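Local coordinates for protein macrophage receptor MARCO (Mus musculus, PDB 2OY3) that probably acts as a scavenger receptor of macrophages, recognising ligands such as bacterial surfaces through its scavenger receptor cysteine-rich domain, at residues Q5-M10 / C43-Y48; A18-N23 / I64-V69; N68-G73 / D80-S85. One frame throughout, in Å; residues are numbered along the deposited sequence. Where two conformers were deposited one is given.

Interaction 1 of 3, residues Q5-M10 / C43-Y48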
loop_
_atom_site.group_PDB
_atom_site.type_symbol
_atom_site.label_atom_id
_atom_site.label_comp_id
_atom_site.label_asym_id
_atom_site.label_seq_id
_atom_site.Cartn_x
_atom_site.Cartn_y
_atom_site.Cartn_z
ATOM N N GLN A 5 2.246 13.322 -3.367
ATOM C CA GLN A 5 1.521 12.073 -2.974
ATOM C C GLN A 5 1.643 10.954 -4.044
ATOM O O GLN A 5 0.687 10.646 -4.772
ATOM C CB GLN A 5 0.062 12.397 -2.616
ATOM C CG GLN A 5 -0.066 13.342 -1.406
ATOM C CD GLN A 5 -1.514 13.735 -1.080
ATOM O OE1 GLN A 5 -1.749 14.684 -0.327
ATOM N NE2 GLN A 5 -2.485 13.015 -1.648
ATOM N N ARG A 6 2.835 10.356 -4.111
ATOM C CA ARG A 6 3.206 9.399 -5.156
ATOM C C ARG A 6 3.156 7.953 -4.662
ATOM O O ARG A 6 3.622 7.644 -3.542
ATOM C CB ARG A 6 4.622 9.692 -5.677
ATOM C CG ARG A 6 4.702 10.494 -6.991
ATOM C CD ARG A 6 4.017 9.756 -8.140
ATOM N NE ARG A 6 4.110 10.492 -9.399
ATOM C CZ ARG A 6 3.309 11.495 -9.756
ATOM N NH1 ARG A 6 2.335 11.907 -8.947
ATOM N NH2 ARG A 6 3.491 12.094 -10.929
ATOM N N VAL A 7 2.568 7.100 -5.504
ATOM C CA VAL A 7 2.477 5.648 -5.272
ATOM C C VAL A 7 2.891 4.865 -6.532
ATOM O O VAL A 7 2.878 5.404 -7.650
ATOM C CB VAL A 7 1.087 5.198 -4.714
ATOM C CG1 VAL A 7 0.774 5.895 -3.383
ATOM C CG2 VAL A 7 -0.084 5.386 -5.774
ATOM N N ARG A 8 3.280 3.606 -6.362
ATOM C CA ARG A 8 3.611 2.781 -7.509
ATOM C C ARG A 8 3.373 1.315 -7.178
ATOM O O ARG A 8 3.365 0.952 -6.007
ATOM C CB ARG A 8 5.068 3.010 -7.972
ATOM C CG ARG A 8 6.140 2.444 -7.035
ATOM C CD ARG A 8 7.514 2.988 -7.344
ATOM N NE ARG A 8 8.529 2.299 -6.543
ATOM C CZ ARG A 8 9.838 2.436 -6.725
ATOM N NH1 ARG A 8 10.288 3.273 -7.663
ATOM N NH2 ARG A 8 10.692 1.745 -5.968
ATOM N N ILE A 9 3.213 0.493 -8.217
ATOM C CA ILE A 9 3.049 -0.963 -8.087
ATOM C C ILE A 9 4.330 -1.606 -8.635
ATOM O O ILE A 9 4.730 -1.313 -9.763
ATOM C CB ILE A 9 1.823 -1.450 -8.896
ATOM C CG1 ILE A 9 0.517 -0.882 -8.304
ATOM C CG2 ILE A 9 1.810 -2.985 -9.040
ATOM C CD1 ILE A 9 -0.710 -1.047 -9.208
ATOM N N MET A 10 4.970 -2.470 -7.838
ATOM C CA MET A 10 6.217 -3.140 -8.221
ATOM C C MET A 10 6.009 -4.674 -8.196
ATOM O O MET A 10 5.659 -5.245 -7.157
ATOM C CB MET A 10 7.372 -2.742 -7.256
ATOM C CG MET A 10 7.686 -1.236 -7.130
ATOM S SD MET A 10 7.995 -0.466 -8.696
ATOM C CE MET A 10 9.515 -1.230 -9.279
ATOM N N CYS A 43 -5.169 1.497 -5.744
ATOM C CA CYS A 43 -5.344 1.251 -7.171
ATOM C C CYS A 43 -5.961 2.450 -7.915
ATOM O O CYS A 43 -5.574 2.742 -9.045
ATOM C CB CYS A 43 -6.214 0.006 -7.411
ATOM S SG CYS A 43 -5.335 -1.542 -6.979
ATOM N N ARG A 44 -6.917 3.110 -7.269
ATOM C CA ARG A 44 -7.567 4.291 -7.837
ATOM C C ARG A 44 -6.582 5.484 -8.005
ATOM O O ARG A 44 -6.756 6.315 -8.906
ATOM C CB ARG A 44 -8.837 4.665 -7.071
ATOM C CG ARG A 44 -10.007 3.706 -7.294
ATOM C CD ARG A 44 -11.176 4.011 -6.328
ATOM N NE ARG A 44 -11.843 5.256 -6.727
ATOM C CZ ARG A 44 -12.724 5.338 -7.731
ATOM N NH1 ARG A 44 -13.068 4.251 -8.437
ATOM N NH2 ARG A 44 -13.286 6.514 -8.010
ATOM N N MET A 45 -5.518 5.537 -7.197
ATOM C CA MET A 45 -4.475 6.542 -7.402
ATOM C C MET A 45 -3.661 6.288 -8.683
ATOM O O MET A 45 -2.993 7.183 -9.218
ATOM C CB MET A 45 -3.530 6.627 -6.187
ATOM C CG MET A 45 -4.192 7.087 -4.918
ATOM S SD MET A 45 -3.046 7.041 -3.515
ATOM C CE MET A 45 -2.110 8.553 -3.824
ATOM N N LEU A 46 -3.714 5.061 -9.182
ATOM C CA LEU A 46 -2.991 4.715 -10.379
ATOM C C LEU A 46 -3.913 4.510 -11.584
ATOM O O LEU A 46 -3.528 3.881 -12.570
ATOM C CB LEU A 46 -2.127 3.503 -10.107
ATOM C CG LEU A 46 -0.963 3.874 -9.178
ATOM C CD1 LEU A 46 -0.367 2.629 -8.533
ATOM C CD2 LEU A 46 0.109 4.729 -9.895
ATOM N N GLY A 47 -5.139 5.007 -11.480
ATOM C CA GLY A 47 -6.022 5.044 -12.644
ATOM C C GLY A 47 -6.818 3.767 -12.875
ATOM O O GLY A 47 -7.438 3.597 -13.931
ATOM N N TYR A 48 -6.779 2.858 -11.901
ATOM C CA TYR A 48 -7.688 1.700 -11.891
ATOM C C TYR A 48 -8.988 2.094 -11.193
ATOM O O TYR A 48 -9.055 3.172 -10.574
ATOM C CB TYR A 48 -7.050 0.535 -11.168
ATOM C CG TYR A 48 -5.891 -0.118 -11.893
ATOM C CD1 TYR A 48 -4.584 0.134 -11.497
ATOM C CD2 TYR A 48 -6.108 -1.057 -12.919
ATOM C CE1 TYR A 48 -3.499 -0.487 -12.119
ATOM C CE2 TYR A 48 -5.019 -1.695 -13.576
ATOM C CZ TYR A 48 -3.730 -1.412 -13.151
ATOM O OH TYR A 48 -2.654 -2.022 -13.751
#

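Interaction 2 of 3, residues A18-N23 / I64-V69. With MG (magnesium ion), chain C.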
loop_
_atom_site.group_PDB
_atom_site.type_symbol
_atom_site.label_atom_id
_atom_site.label_comp_id
_atom_site.label_asym_id
_atom_site.label_seq_id
_atom_site.Cartn_x
_atom_site.Cartn_y
_atom_site.Cartn_z
ATOM N N ALA A 18 2.560 -2.847 -3.223
ATOM C CA ALA A 18 2.137 -1.437 -3.082
ATOM C C ALA A 18 3.270 -0.612 -2.427
ATOM O O ALA A 18 3.565 -0.810 -1.256
ATOM C CB ALA A 18 0.837 -1.340 -2.242
ATOM N N GLU A 19 3.864 0.315 -3.176
ATOM C CA GLU A 19 4.883 1.247 -2.658
ATOM C C GLU A 19 4.443 2.697 -2.688
ATOM O O GLU A 19 3.691 3.114 -3.576
ATOM C CB GLU A 19 6.213 1.108 -3.408
ATOM C CG GLU A 19 6.855 -0.267 -3.149
ATOM C CD GLU A 19 8.264 -0.406 -3.661
ATOM O OE1 GLU A 19 8.817 -1.513 -3.476
ATOM O OE2 GLU A 19 8.814 0.566 -4.224
ATOM N N VAL A 20 4.938 3.443 -1.701
ATOM C CA VAL A 20 4.551 4.820 -1.430
ATOM C C VAL A 20 5.808 5.676 -1.278
ATOM O O VAL A 20 6.807 5.269 -0.649
ATOM C CB VAL A 20 3.626 4.917 -0.167
ATOM C CG1 VAL A 20 4.350 4.421 1.146
ATOM C CG2 VAL A 20 3.115 6.316 0.004
ATOM N N TYR A 21 5.767 6.861 -1.870
ATOM C CA TYR A 21 6.887 7.759 -1.797
ATOM C C TYR A 21 6.736 8.765 -0.655
ATOM O O TYR A 21 5.799 9.558 -0.623
ATOM C CB TYR A 21 7.120 8.481 -3.135
ATOM C CG TYR A 21 8.329 9.394 -3.123
ATOM C CD1 TYR A 21 9.603 8.902 -3.386
ATOM C CD2 TYR A 21 8.182 10.758 -2.880
ATOM C CE1 TYR A 21 10.714 9.749 -3.376
ATOM C CE2 TYR A 21 9.272 11.613 -2.880
ATOM C CZ TYR A 21 10.532 11.103 -3.123
ATOM O OH TYR A 21 11.594 11.962 -3.120
ATOM N N TYR A 22 7.654 8.702 0.294
ATOM C CA TYR A 22 7.549 9.543 1.487
ATOM C C TYR A 22 8.932 9.701 2.113
ATOM O O TYR A 22 9.789 8.810 1.997
ATOM C CB TYR A 22 6.549 8.914 2.491
ATOM C CG TYR A 22 6.512 9.608 3.841
ATOM C CD1 TYR A 22 5.744 10.763 4.042
ATOM C CD2 TYR A 22 7.258 9.112 4.904
ATOM C CE1 TYR A 22 5.734 11.410 5.299
ATOM C CE2 TYR A 22 7.252 9.738 6.137
ATOM C CZ TYR A 22 6.493 10.883 6.328
ATOM O OH TYR A 22 6.523 11.465 7.585
ATOM N N ASN A 23 9.154 10.810 2.814
ATOM C CA ASN A 23 10.451 11.014 3.448
ATOM C C ASN A 23 11.599 10.765 2.457
ATOM O O ASN A 23 12.567 10.090 2.790
ATOM C CB ASN A 23 10.568 10.132 4.715
ATOM C CG ASN A 23 11.724 10.535 5.628
ATOM O OD1 ASN A 23 12.120 9.770 6.522
ATOM N ND2 ASN A 23 12.258 11.721 5.423
ATOM N N ILE A 64 9.997 0.597 5.541
ATOM C CA ILE A 64 8.550 0.273 5.589
ATOM C C ILE A 64 7.861 1.538 6.120
ATOM O O ILE A 64 8.127 1.969 7.245
ATOM C CB ILE A 64 8.262 -0.968 6.469
ATOM C CG1 ILE A 64 9.026 -2.179 5.902
ATOM C CG2 ILE A 64 6.764 -1.275 6.518
ATOM C CD1 ILE A 64 9.102 -3.378 6.801
ATOM N N TRP A 65 7.052 2.185 5.283
ATOM C CA TRP A 65 6.572 3.511 5.645
ATOM C C TRP A 65 5.247 3.494 6.355
ATOM O O TRP A 65 4.982 4.408 7.112
ATOM C CB TRP A 65 6.458 4.476 4.429
ATOM C CG TRP A 65 7.752 5.060 3.878
ATOM C CD1 TRP A 65 8.053 5.245 2.549
ATOM C CD2 TRP A 65 8.895 5.534 4.617
ATOM N NE1 TRP A 65 9.303 5.810 2.412
ATOM C CE2 TRP A 65 9.854 5.987 3.659
ATOM C CE3 TRP A 65 9.212 5.612 5.989
ATOM C CZ2 TRP A 65 11.111 6.530 4.034
ATOM C CZ3 TRP A 65 10.478 6.116 6.370
ATOM C CH2 TRP A 65 11.405 6.584 5.393
ATOM N N LEU A 66 4.390 2.528 6.033
ATOM C CA LEU A 66 3.026 2.485 6.570
ATOM C C LEU A 66 2.716 1.123 7.157
ATOM O O LEU A 66 3.283 0.108 6.736
ATOM C CB LEU A 66 1.986 2.829 5.488
ATOM C CG LEU A 66 1.973 4.286 5.029
ATOM C CD1 LEU A 66 1.098 4.406 3.795
ATOM C CD2 LEU A 66 1.521 5.208 6.152
ATOM N N ASP A 67 1.791 1.106 8.115
ATOM C CA ASP A 67 1.316 -0.130 8.721
ATOM C C ASP A 67 -0.087 0.198 9.174
ATOM O O ASP A 67 -0.393 1.379 9.419
ATOM C CB ASP A 67 2.211 -0.487 9.920
ATOM C CG ASP A 67 1.961 -1.900 10.459
ATOM O OD1 ASP A 67 1.273 -2.712 9.803
ATOM O OD2 ASP A 67 2.478 -2.198 11.555
ATOM N N ASN A 68 -0.949 -0.814 9.247
ATOM C CA ASN A 68 -2.291 -0.638 9.782
ATOM C C ASN A 68 -3.094 0.444 9.069
ATOM O O ASN A 68 -3.641 1.349 9.723
ATOM C CB ASN A 68 -2.216 -0.343 11.298
ATOM C CG ASN A 68 -1.554 -1.474 12.062
ATOM O OD1 ASN A 68 -2.117 -2.561 12.197
ATOM N ND2 ASN A 68 -0.339 -1.239 12.517
ATOM N N VAL A 69 -3.097 0.389 7.740
ATOM C CA VAL A 69 -3.873 1.322 6.930
ATOM C C VAL A 69 -5.374 1.013 7.083
ATOM O O VAL A 69 -5.772 -0.138 7.039
ATOM C CB VAL A 69 -3.448 1.283 5.430
ATOM C CG1 VAL A 69 -4.285 2.274 4.611
ATOM C CG2 VAL A 69 -1.955 1.587 5.279
HETATM MG MG MG C . -7.372 -1.718 6.659
HETATM O O HOH W 1 -7.809 -1.510 8.685
HETATM O O HOH W 2 -9.367 -0.606 5.862
#

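Interaction 3 of 3, residues N68-G73 / D80-S85. With MG (magnesium ion), chain C.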
loop_
_atom_site.group_PDB
_atom_site.type_symbol
_atom_site.label_atom_id
_atom_site.label_comp_id
_atom_site.label_asym_id
_atom_site.label_seq_id
_atom_site.Cartn_x
_atom_site.Cartn_y
_atom_site.Cartn_z
ATOM N N ASN A 68 -0.949 -0.814 9.247
ATOM C CA ASN A 68 -2.291 -0.638 9.782
ATOM C C ASN A 68 -3.094 0.444 9.069
ATOM O O ASN A 68 -3.641 1.349 9.723
ATOM C CB ASN A 68 -2.216 -0.343 11.298
ATOM C CG ASN A 68 -1.554 -1.474 12.062
ATOM O OD1 ASN A 68 -2.117 -2.561 12.197
ATOM N ND2 ASN A 68 -0.339 -1.239 12.517
ATOM N N VAL A 69 -3.097 0.389 7.740
ATOM C CA VAL A 69 -3.873 1.322 6.930
ATOM C C VAL A 69 -5.374 1.013 7.083
ATOM O O VAL A 69 -5.772 -0.138 7.039
ATOM C CB VAL A 69 -3.448 1.283 5.430
ATOM C CG1 VAL A 69 -4.285 2.274 4.611
ATOM C CG2 VAL A 69 -1.955 1.587 5.279
ATOM N N ASN A 70 -6.179 2.056 7.296
ATOM C CA ASN A 70 -7.604 1.916 7.613
ATOM C C ASN A 70 -8.467 2.851 6.722
ATOM O O ASN A 70 -9.222 3.684 7.239
ATOM C CB ASN A 70 -7.883 2.202 9.119
ATOM C CG ASN A 70 -6.843 1.574 10.066
ATOM O OD1 ASN A 70 -6.675 0.339 10.119
ATOM N ND2 ASN A 70 -6.133 2.428 10.810
ATOM N N CYS A 71 -8.349 2.711 5.397
ATOM C CA CYS A 71 -9.219 3.425 4.453
ATOM C C CYS A 71 -10.655 2.959 4.558
ATOM O O CYS A 71 -10.923 1.762 4.750
ATOM C CB CYS A 71 -8.768 3.222 2.992
ATOM S SG CYS A 71 -7.100 3.787 2.612
ATOM N N ARG A 72 -11.580 3.898 4.373
ATOM C CA ARG A 72 -12.994 3.553 4.235
ATOM C C ARG A 72 -13.255 2.924 2.868
ATOM O O ARG A 72 -14.168 2.119 2.725
ATOM C CB ARG A 72 -13.896 4.770 4.497
ATOM C CG ARG A 72 -13.638 5.456 5.851
ATOM C CD ARG A 72 -13.965 4.599 7.105
ATOM N NE ARG A 72 -13.527 5.275 8.336
ATOM C CZ ARG A 72 -12.483 4.904 9.089
ATOM N NH1 ARG A 72 -11.759 3.827 8.784
ATOM N NH2 ARG A 72 -12.163 5.607 10.168
ATOM N N GLY A 73 -12.430 3.270 1.878
ATOM C CA GLY A 73 -12.567 2.731 0.523
ATOM C C GLY A 73 -13.045 3.793 -0.437
ATOM O O GLY A 73 -13.092 3.590 -1.650
ATOM N N ASP A 80 -5.260 10.553 2.801
ATOM C CA ASP A 80 -6.498 10.887 3.519
ATOM C C ASP A 80 -7.014 9.742 4.410
ATOM O O ASP A 80 -7.953 9.918 5.186
ATOM C CB ASP A 80 -7.593 11.290 2.515
ATOM C CG ASP A 80 -7.195 12.506 1.671
ATOM O OD1 ASP A 80 -6.448 13.376 2.182
ATOM O OD2 ASP A 80 -7.594 12.575 0.486
ATOM N N CYS A 81 -6.409 8.566 4.288
ATOM C CA CYS A 81 -6.860 7.419 5.043
ATOM C C CYS A 81 -6.265 7.466 6.437
ATOM O O CYS A 81 -5.123 7.885 6.614
ATOM C CB CYS A 81 -6.406 6.124 4.354
ATOM S SG CYS A 81 -7.222 5.819 2.795
ATOM N N SER A 82 -7.046 7.023 7.418
ATOM C CA SER A 82 -6.507 6.645 8.719
ATOM C C SER A 82 -5.418 5.578 8.522
ATOM O O SER A 82 -5.575 4.684 7.690
ATOM C CB SER A 82 -7.630 6.088 9.594
ATOM O OG SER A 82 -7.132 5.548 10.796
ATOM N N LYS A 83 -4.317 5.702 9.262
ATOM C CA LYS A 83 -3.197 4.753 9.190
ATOM C C LYS A 83 -2.252 5.070 10.348
ATOM O O LYS A 83 -2.306 6.168 10.912
ATOM C CB LYS A 83 -2.446 4.888 7.843
ATOM C CG LYS A 83 -1.888 6.302 7.558
ATOM C CD LYS A 83 -1.856 6.616 6.060
ATOM C CE LYS A 83 -1.444 8.047 5.754
ATOM N NZ LYS A 83 -2.369 9.058 6.343
ATOM N N ASN A 84 -1.386 4.125 10.702
ATOM C CA ASN A 84 -0.307 4.392 11.652
ATOM C C ASN A 84 0.507 5.584 11.170
ATOM O O ASN A 84 0.565 5.857 9.964
ATOM C CB ASN A 84 0.678 3.224 11.718
ATOM C CG ASN A 84 0.326 2.166 12.775
ATOM O OD1 ASN A 84 1.189 1.349 13.129
ATOM N ND2 ASN A 84 -0.913 2.147 13.250
ATOM N N SER A 85 1.171 6.256 12.106
ATOM C CA SER A 85 2.135 7.319 11.773
ATOM C C SER A 85 3.228 6.751 10.819
ATOM O O SER A 85 3.559 5.561 10.878
ATOM C CB SER A 85 2.790 7.884 13.049
ATOM O OG SER A 85 1.812 8.379 13.975
HETATM MG MG MG C . -7.372 -1.718 6.659
HETATM O O HOH W 3 -9.698 6.245 7.022
HETATM O O HOH W 1 -7.809 -1.510 8.685
HETATM O O HOH W 2 -9.367 -0.606 5.862
#

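Interaction 1 of 3, residues Q5-M10 / C43-Y48
V7 and I9, alternate residues of strand 7-11, press against M45, L46 and Y48 at the C-terminal end of helix 36-44, and the side chains meet through apolar groups. The two methyls of V7 divide the work. CG2 sits between the backbone N and the carbonyl carbon (chi1 of V7 -59° puts CG1 opposite that carbon) and lies 3.7 Å from M45 CB, while also meeting L46 CG at 3.8 Å; CG1 faces the sulfur end of M45, whose side chain runs at about a right angle to that of the valine. The side chains of I9 and L46 run alongside one another in opposite senses, with I9 CG1 3.6 Å from L46 CD1. Farther along, I9 CD1 approaches Y48 CE1 obliquely at 4.1 Å.

Side chains also touch backbone oxygens. The M45 chain is extended until it bends at its last torsion (chi3 79°), which lays the CE methyl 3.6 Å from Q5 O, and L46 CD2 rests at the same separation from V7 O.

What presents L46 and Y48 to the strand is a Schellman motif, a common way for a helix to stop. G47, with positive phi, is its C-prime residue; Y48 N bonds to C43 O at 3.1 Å, and the G47 N to R44 O bond is weak. C43 O also accepts from L46 N, the two donors arriving from opposite faces of the carbonyl plane.

Polar ends are engaged elsewhere: Y48 OH bonds to N14, and R8, whose CB points away from 43-48, makes a salt bridge to E19 and a cation-pi contact with W26. F42 from the helix also packs on V7 and I9, and C43 is joined by a disulfide to C101 of strand 98-101.

Interaction 2 of 3, residues A18-N23 / I64-V69
The indole of W65 is the centre of this buried contact, with V20, Y22 and N23 arranged around it. Y22 turns its ring edge to the indole face in a T-shaped pair, its CD2 lying 3.9 Å from W65 CD2. The planes stand at 79°, and the centroids of the tyrosine ring and the five-membered ring are 5.5 Å apart. The same tyrosine adds a CH-pi contact, its CB lying over the five-membered ring, 4.2 Å from the centroid and only 18° off the normal. Over the six-membered ring a second, off-centre CH-pi contact comes from N23 CB. N23 also brings its OD1 to 3.5 Å from W65 CH2, approaching the ring obliquely.

V20 meets the pyrrole edge and the CB of W65. V20 O lies in the plane of the indole, 3.4 Å from W65 CD1 at the ring edge, and V20 CG1 packs on W65 CB at 3.9 Å before reaching on to L66 CD1.

A bond outside the pair helps fix the indole: although W65 NE1 passes close to Y22 O, the angle is poor, and its hydrogen bond goes to E25 O instead. Y22 is in turn stacked with W86, and V20 packs on V7 and W79.

Residues 18-22, part of strand 15-22, cross strand 64-66 almost at right angles, 88° between their directions, with 8.0 Å between axes at closest approach. Each strand is a neighbour of strand 25-29 in the mixed sheet, antiparallel for the first and parallel for the second.

Interaction 3 of 3, residues N68-G73 / D80-S85
A disulfide of the scavenger receptor cysteine-rich domain pins together two antiparallel loop segments beside a magnesium site. C71 SG and C81 SG are bonded at 2.0 Å with a chi3 of 105°. One step along, N70 N donates to S82 O over 2.7 Å, tilted from the carbonyl plane, and a water accepting from S82 N and donating to N70 O supplies a second link.

At the far end N68 ND2 donates to N84 OD1 at 3.1 Å. The acceptor lies near the amide plane of N68, whereas the donor stands above the carbonyl plane of N84, a C=O...N angle of 99°. Between these bonds K83 CA makes a CH...O contact with N68 O at 3.5 Å. The lysine chain bends back, and NZ meets C81 O almost head-on to its C=O bond; NZ also bonds to W79 O.

V69 O binds magnesium at 2.3 Å, together with D33 O, D38 OD2 and two waters. D38 also takes the C71 N-H, and V41 of helix 36-44 packs against both cysteines, so this loop, which links strand 64-66 to strand 98-101, is packed on helix 36-44.

Interactions 1 and 2 have centres 12 Å apart and alternate along the chain; they meet directly where strands 7-11 and 15-22 pair in the sheet, with R6 O 2.8 Å from Y21 N in a probable hydrogen bond. Interaction 3 begins on the stretch where interaction 2 ends, sharing N68 and V69, with centres 11 Å apart and the magnesium ion common to both. Interactions 1 and 3 come in series along the chain, their centres 16 Å apart, and do not touch. Helix 36-44 nevertheless reaches both, its C-terminal end in 43-48 and its V41 on the paired cysteines; the helix thus links the strand contact of interaction 1 to the disulfide loop of interaction 3.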